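Local coordinates for protein interleukin 22 (Danio rerio, PDB 4O6K) that probably acts as a secreted helical cytokine of the IL-10 family, signalling in immune defence by binding cell-surface receptors, as human interleukin 22 does, at residues P6-A11 / Y136-C141; R32-F37 / A52-Y57. All coordinates share one frame; numbering follows the deposited sequence.

Contact 1 of 2, residues P6-A11 / Y136-C141; sequences PLDSSA and YLFESC
L7 and D8, at the end of a short 3-10 turn ahead of helix 10-24, pack on L137 and F138 in the last helix, 130-140, so the two ends of this all-helical IL-10-family cytokine come together. The apolar part centres on L7. Its CB is aimed at helix 130-140, and CG anti to the carbonyl carbon (chi1 -83°) brings CD2 over the helix backbone, 4.1 Å from CB of L137 and 4.2 Å from CB of F138; L7 and L137 cross at about a right angle. Across this contact the F138 ring meets oxygens. L7 O lies at the ring edge in its plane, 3.3 Å from CD2 of F138, and also accepts a hydrogen bond from NE1 of W13. OD1 of D8 comes in obliquely, 3.6 Å from CE2 of F138, its carboxylate turned 90° to the ring. An alanine in place of F138 would probably leave L7 O and the D8 carboxylate without their aromatic neighbour and open a gap beside the turn. The helix ends at S140, and C141, next in the chain, is disulfide-bonded to C48. Y136 O is gripped from opposite faces of its carbonyl plane, by S140 N at 2.9 Å and S140 OG at 2.7 Å.

Contact 2 of 2, residues R32-F37 / A52-Y57; sequences RLLPYF and ARILKY
L34 and I54 have the nearest CA atoms across the two segments, 8.7 Å apart, so side chains alone bridge the gap. The 32-37 segment is an irregular, largely extended piece of chain between helices 10-24 and 39-42, whereas 52-57 is regular helix within 47-62, with K56 N bonded to A52 O at 3.1 Å. No hydrogen bond crosses between them. I54 does the touching for the helix, and its two branches divide the work. CG2 sits anti to the backbone N and meets CD2 of L34 at 3.9 Å, the two side chains crossing obliquely. The other branch, CG1, is anti to the carbonyl carbon (chi1 -65°) and carries CD1 out to the pyrrolidine ring of P35, 4.2 Å from CD. This is core packing in an IL-10-type helical bundle: a connecting segment is laid over a helix, and all three touching residues are buried. L34 also rests on T132 and L133 of helix 130-140, while P35 reaches F107 of helix 102-117. On the segment itself, R32 folds back along its own chain. Its NE gives L34 O a nearly straight bond of 2.7 Å, with the oxygen in the guanidinium plane, and NH2 adds a weak one to P35 O. One side chain thus holds two consecutive carbonyls, those of L34 and P35, while CA of Y36 lies over one face of the guanidinium, toward its rim, 3.5 Å above the plane.

Overall arrangement
The centres of contacts 1 and 2 lie about 15 Å apart, contact 2 nearer the middle of the chain and contact 1 toward its periphery. In sequence order the segments run 6-11, 32-37, 52-57 and 136-141, so both halves of contact 2 fall between those of contact 1. Helix 130-140 connects the two sites: Y136 OH probably hydrogen-bonds R32 NH2 at 2.8 Å and also F37 N, and CD1 of L137 packs against CD2 of L55 in helix 47-62. Contact 1 thus brings the N-terminal segment onto the last helix, and contact 2 lays a connecting segment over helix 47-62, within one compact single-chain helical bundle.

Contact 1 of 2, residues P6-A11 / Y136-C141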
loop_
_atom_site.group_PDB
_atom_site.type_symbol
_atom_site.label_atom_id
_atom_site.label_comp_id
_atom_site.label_asym_id
_atom_site.label_seq_id
_atom_site.Cartn_x
_atom_site.Cartn_y
_atom_site.Cartn_z
ATOM N N PRO A 6 5.523 13.141 -0.495
ATOM C CA PRO A 6 6.114 12.141 0.407
ATOM C C PRO A 6 6.693 10.922 -0.311
ATOM O O PRO A 6 7.533 10.223 0.255
ATOM C CB PRO A 6 4.933 11.726 1.290
ATOM C CG PRO A 6 4.039 12.900 1.284
ATOM C CD PRO A 6 4.135 13.455 -0.101
ATOM N N LEU A 7 6.255 10.673 -1.542
ATOM C CA LEU A 7 6.806 9.582 -2.339
ATOM C C LEU A 7 8.252 9.875 -2.730
ATOM O O LEU A 7 8.982 8.982 -3.162
ATOM C CB LEU A 7 5.945 9.339 -3.581
ATOM C CG LEU A 7 4.717 8.450 -3.363
ATOM C CD1 LEU A 7 3.693 8.615 -4.466
ATOM C CD2 LEU A 7 5.152 7.000 -3.289
ATOM N N ASP A 8 8.659 11.131 -2.578
ATOM C CA ASP A 8 10.036 11.527 -2.844
ATOM C C ASP A 8 10.821 11.703 -1.545
ATOM O O ASP A 8 11.951 12.187 -1.555
ATOM C CB ASP A 8 10.080 12.814 -3.671
ATOM C CG ASP A 8 9.748 12.575 -5.133
ATOM O OD1 ASP A 8 10.230 11.568 -5.693
ATOM O OD2 ASP A 8 9.009 13.391 -5.724
ATOM N N SER A 9 10.218 11.305 -0.430
ATOM C CA SER A 9 10.873 11.388 0.872
ATOM C C SER A 9 11.565 10.072 1.227
ATOM O O SER A 9 10.904 9.062 1.468
ATOM C CB SER A 9 9.872 11.762 1.965
ATOM O OG SER A 9 10.454 11.613 3.248
ATOM N N SER A 10 12.894 10.091 1.255
ATOM C CA SER A 10 13.677 8.900 1.571
ATOM C C SER A 10 13.404 8.398 2.987
ATOM O O SER A 10 13.553 7.210 3.270
ATOM C CB SER A 10 15.172 9.178 1.396
ATOM O OG SER A 10 15.608 10.196 2.278
ATOM N N ALA A 11 13.012 9.311 3.873
ATOM C CA ALA A 11 12.642 8.954 5.239
ATOM C C ALA A 11 11.473 7.970 5.273
ATOM O O ALA A 11 11.466 7.031 6.067
ATOM C CB ALA A 11 12.302 10.203 6.038
ATOM N N TYR A 136 4.867 0.861 -6.511
ATOM C CA TYR A 136 3.860 0.919 -7.566
ATOM C C TYR A 136 3.347 2.343 -7.748
ATOM O O TYR A 136 3.232 2.838 -8.870
ATOM C CB TYR A 136 2.698 -0.026 -7.254
ATOM C CG TYR A 136 3.054 -1.493 -7.359
ATOM C CD1 TYR A 136 4.281 -1.897 -7.873
ATOM C CD2 TYR A 136 2.162 -2.473 -6.946
ATOM C CE1 TYR A 136 4.609 -3.235 -7.971
ATOM C CE2 TYR A 136 2.482 -3.814 -7.040
ATOM C CZ TYR A 136 3.705 -4.189 -7.553
ATOM O OH TYR A 136 4.027 -5.521 -7.648
ATOM N N LEU A 137 3.036 2.990 -6.630
ATOM C CA LEU A 137 2.586 4.375 -6.629
ATOM C C LEU A 137 3.657 5.303 -7.190
ATOM O O LEU A 137 3.369 6.166 -8.015
ATOM C CB LEU A 137 2.202 4.808 -5.213
ATOM C CG LEU A 137 0.977 4.098 -4.636
ATOM C CD1 LEU A 137 0.883 4.319 -3.136
ATOM C CD2 LEU A 137 -0.285 4.579 -5.332
ATOM N N PHE A 138 4.891 5.120 -6.730
ATOM C CA PHE A 138 6.017 5.933 -7.182
ATOM C C PHE A 138 6.133 5.947 -8.705
ATOM O O PHE A 138 6.283 7.004 -9.310
ATOM C CB PHE A 138 7.323 5.419 -6.564
ATOM C CG PHE A 138 8.519 6.294 -6.835
ATOM C CD1 PHE A 138 9.249 6.156 -8.007
ATOM C CD2 PHE A 138 8.918 7.249 -5.915
ATOM C CE1 PHE A 138 10.350 6.952 -8.254
ATOM C CE2 PHE A 138 10.018 8.048 -6.159
ATOM C CZ PHE A 138 10.734 7.899 -7.329
ATOM N N GLU A 139 6.059 4.772 -9.318
ATOM C CA GLU A 139 6.251 4.658 -10.759
ATOM C C GLU A 139 5.012 5.046 -11.566
ATOM O O GLU A 139 5.120 5.726 -12.585
ATOM C CB GLU A 139 6.692 3.238 -11.121
ATOM C CG GLU A 139 8.009 2.848 -10.473
ATOM C CD GLU A 139 8.773 1.809 -11.265
ATOM O OE1 GLU A 139 8.227 1.291 -12.261
ATOM O OE2 GLU A 139 9.930 1.517 -10.894
ATOM N N SER A 140 3.837 4.625 -11.110
ATOM C CA SER A 140 2.611 4.846 -11.870
ATOM C C SER A 140 2.050 6.260 -11.715
ATOM O O SER A 140 1.357 6.757 -12.608
ATOM C CB SER A 140 1.546 3.828 -11.460
ATOM O OG SER A 140 1.130 4.021 -10.119
ATOM N N CYS A 141 2.352 6.906 -10.592
ATOM C CA CYS A 141 1.861 8.256 -10.335
ATOM C C CYS A 141 2.831 9.364 -10.763
ATOM O O CYS A 141 2.795 10.438 -10.201
ATOM C CB CYS A 141 1.508 8.447 -8.854
ATOM S SG CYS A 141 0.320 7.245 -8.231
#

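Contact 2 of 2, residues R32-F37 / A52-Y57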
loop_
_atom_site.group_PDB
_atom_site.type_symbol
_atom_site.label_atom_id
_atom_site.label_comp_id
_atom_site.label_asym_id
_atom_site.label_seq_id
_atom_site.Cartn_x
_atom_site.Cartn_y
_atom_site.Cartn_z
ATOM N N ARG A 32 1.996 -13.736 -2.461
ATOM C CA ARG A 32 1.760 -12.324 -2.190
ATOM C C ARG A 32 0.278 -11.971 -2.083
ATOM O O ARG A 32 -0.576 -12.636 -2.671
ATOM C CB ARG A 32 2.422 -11.476 -3.276
ATOM C CG ARG A 32 1.996 -11.840 -4.688
ATOM C CD ARG A 32 2.783 -11.040 -5.711
ATOM N NE ARG A 32 2.454 -9.620 -5.665
ATOM C CZ ARG A 32 3.295 -8.649 -6.004
ATOM N NH1 ARG A 32 4.523 -8.946 -6.409
ATOM N NH2 ARG A 32 2.911 -7.382 -5.933
ATOM N N LEU A 33 -0.013 -10.918 -1.326
ATOM C CA LEU A 33 -1.376 -10.420 -1.174
ATOM C C LEU A 33 -1.664 -9.297 -2.167
ATOM O O LEU A 33 -2.754 -9.226 -2.734
ATOM C CB LEU A 33 -1.619 -9.946 0.260
ATOM C CG LEU A 33 -1.499 -11.032 1.331
ATOM C CD1 LEU A 33 -1.704 -10.454 2.722
ATOM C CD2 LEU A 33 -2.487 -12.160 1.063
ATOM N N LEU A 34 -0.686 -8.416 -2.365
ATOM C CA LEU A 34 -0.795 -7.367 -3.374
ATOM C C LEU A 34 -0.870 -7.967 -4.767
ATOM O O LEU A 34 -0.113 -8.884 -5.088
ATOM C CB LEU A 34 0.397 -6.409 -3.315
ATOM C CG LEU A 34 0.443 -5.250 -2.323
ATOM C CD1 LEU A 34 1.732 -4.475 -2.531
ATOM C CD2 LEU A 34 -0.759 -4.338 -2.499
ATOM N N PRO A 35 -1.793 -7.463 -5.596
ATOM C CA PRO A 35 -1.757 -7.819 -7.015
ATOM C C PRO A 35 -0.429 -7.386 -7.624
ATOM O O PRO A 35 0.064 -6.305 -7.301
ATOM C CB PRO A 35 -2.925 -7.031 -7.611
ATOM C CG PRO A 35 -3.847 -6.792 -6.462
ATOM C CD PRO A 35 -2.967 -6.642 -5.255
ATOM N N TYR A 36 0.142 -8.214 -8.490
ATOM C CA TYR A 36 1.434 -7.901 -9.083
ATOM C C TYR A 36 1.292 -6.944 -10.259
ATOM O O TYR A 36 0.543 -7.204 -11.200
ATOM C CB TYR A 36 2.142 -9.182 -9.529
ATOM C CG TYR A 36 3.375 -8.939 -10.371
ATOM C CD1 TYR A 36 4.548 -8.460 -9.802
ATOM C CD2 TYR A 36 3.366 -9.195 -11.737
ATOM C CE1 TYR A 36 5.676 -8.238 -10.571
ATOM C CE2 TYR A 36 4.487 -8.976 -12.513
ATOM C CZ TYR A 36 5.639 -8.497 -11.925
ATOM O OH TYR A 36 6.758 -8.279 -12.696
ATOM N N PHE A 37 2.019 -5.834 -10.193
ATOM C CA PHE A 37 2.072 -4.885 -11.297
ATOM C C PHE A 37 3.437 -4.953 -11.967
ATOM O O PHE A 37 4.456 -4.650 -11.348
ATOM C CB PHE A 37 1.798 -3.460 -10.812
ATOM C CG PHE A 37 0.339 -3.141 -10.646
ATOM C CD1 PHE A 37 -0.374 -3.624 -9.562
ATOM C CD2 PHE A 37 -0.318 -2.347 -11.576
ATOM C CE1 PHE A 37 -1.717 -3.325 -9.408
ATOM C CE2 PHE A 37 -1.658 -2.046 -11.428
ATOM C CZ PHE A 37 -2.358 -2.535 -10.343
ATOM N N ALA A 52 -3.846 3.539 -5.648
ATOM C CA ALA A 52 -4.253 4.529 -4.659
ATOM C C ALA A 52 -5.477 4.059 -3.884
ATOM O O ALA A 52 -5.653 4.397 -2.714
ATOM C CB ALA A 52 -4.536 5.863 -5.330
ATOM N N ARG A 53 -6.321 3.276 -4.545
ATOM C CA ARG A 53 -7.525 2.761 -3.913
ATOM C C ARG A 53 -7.141 1.634 -2.961
ATOM O O ARG A 53 -7.746 1.462 -1.900
ATOM C CB ARG A 53 -8.520 2.269 -4.964
ATOM C CG ARG A 53 -9.947 2.239 -4.464
ATOM C CD ARG A 53 -10.376 3.682 -4.231
ATOM N NE ARG A 53 -11.561 3.830 -3.399
ATOM C CZ ARG A 53 -12.400 4.857 -3.494
ATOM N NH1 ARG A 53 -12.171 5.815 -4.382
ATOM N NH2 ARG A 53 -13.461 4.932 -2.702
ATOM N N ILE A 54 -6.137 0.860 -3.362
ATOM C CA ILE A 54 -5.568 -0.182 -2.515
ATOM C C ILE A 54 -4.876 0.443 -1.304
ATOM O O ILE A 54 -4.943 -0.086 -0.191
ATOM C CB ILE A 54 -4.566 -1.056 -3.300
ATOM C CG1 ILE A 54 -5.287 -1.829 -4.408
ATOM C CG2 ILE A 54 -3.839 -2.019 -2.374
ATOM C CD1 ILE A 54 -4.360 -2.637 -5.296
ATOM N N LEU A 55 -4.229 1.583 -1.528
ATOM C CA LEU A 55 -3.572 2.330 -0.460
ATOM C C LEU A 55 -4.600 2.755 0.582
ATOM O O LEU A 55 -4.339 2.708 1.785
ATOM C CB LEU A 55 -2.839 3.551 -1.017
ATOM C CG LEU A 55 -2.116 4.406 0.024
ATOM C CD1 LEU A 55 -1.087 3.575 0.776
ATOM C CD2 LEU A 55 -1.464 5.615 -0.627
ATOM N N LYS A 56 -5.766 3.179 0.098
ATOM C CA LYS A 56 -6.885 3.557 0.956
ATOM C C LYS A 56 -7.270 2.425 1.892
ATOM O O LYS A 56 -7.459 2.628 3.094
ATOM C CB LYS A 56 -8.101 3.930 0.106
ATOM C CG LYS A 56 -9.338 4.318 0.900
ATOM C CD LYS A 56 -10.385 4.918 -0.027
ATOM C CE LYS A 56 -11.636 5.320 0.735
ATOM N NZ LYS A 56 -11.295 6.268 1.833
ATOM N N TYR A 57 -7.374 1.228 1.325
ATOM C CA TYR A 57 -7.703 0.031 2.084
ATOM C C TYR A 57 -6.614 -0.288 3.102
ATOM O O TYR A 57 -6.903 -0.728 4.215
ATOM C CB TYR A 57 -7.922 -1.154 1.144
ATOM C CG TYR A 57 -8.674 -2.301 1.778
ATOM C CD1 TYR A 57 -10.064 -2.321 1.788
ATOM C CD2 TYR A 57 -8.000 -3.360 2.369
ATOM C CE1 TYR A 57 -10.761 -3.364 2.366
ATOM C CE2 TYR A 57 -8.688 -4.409 2.950
ATOM C CZ TYR A 57 -10.069 -4.406 2.946
ATOM O OH TYR A 57 -10.761 -5.446 3.524
#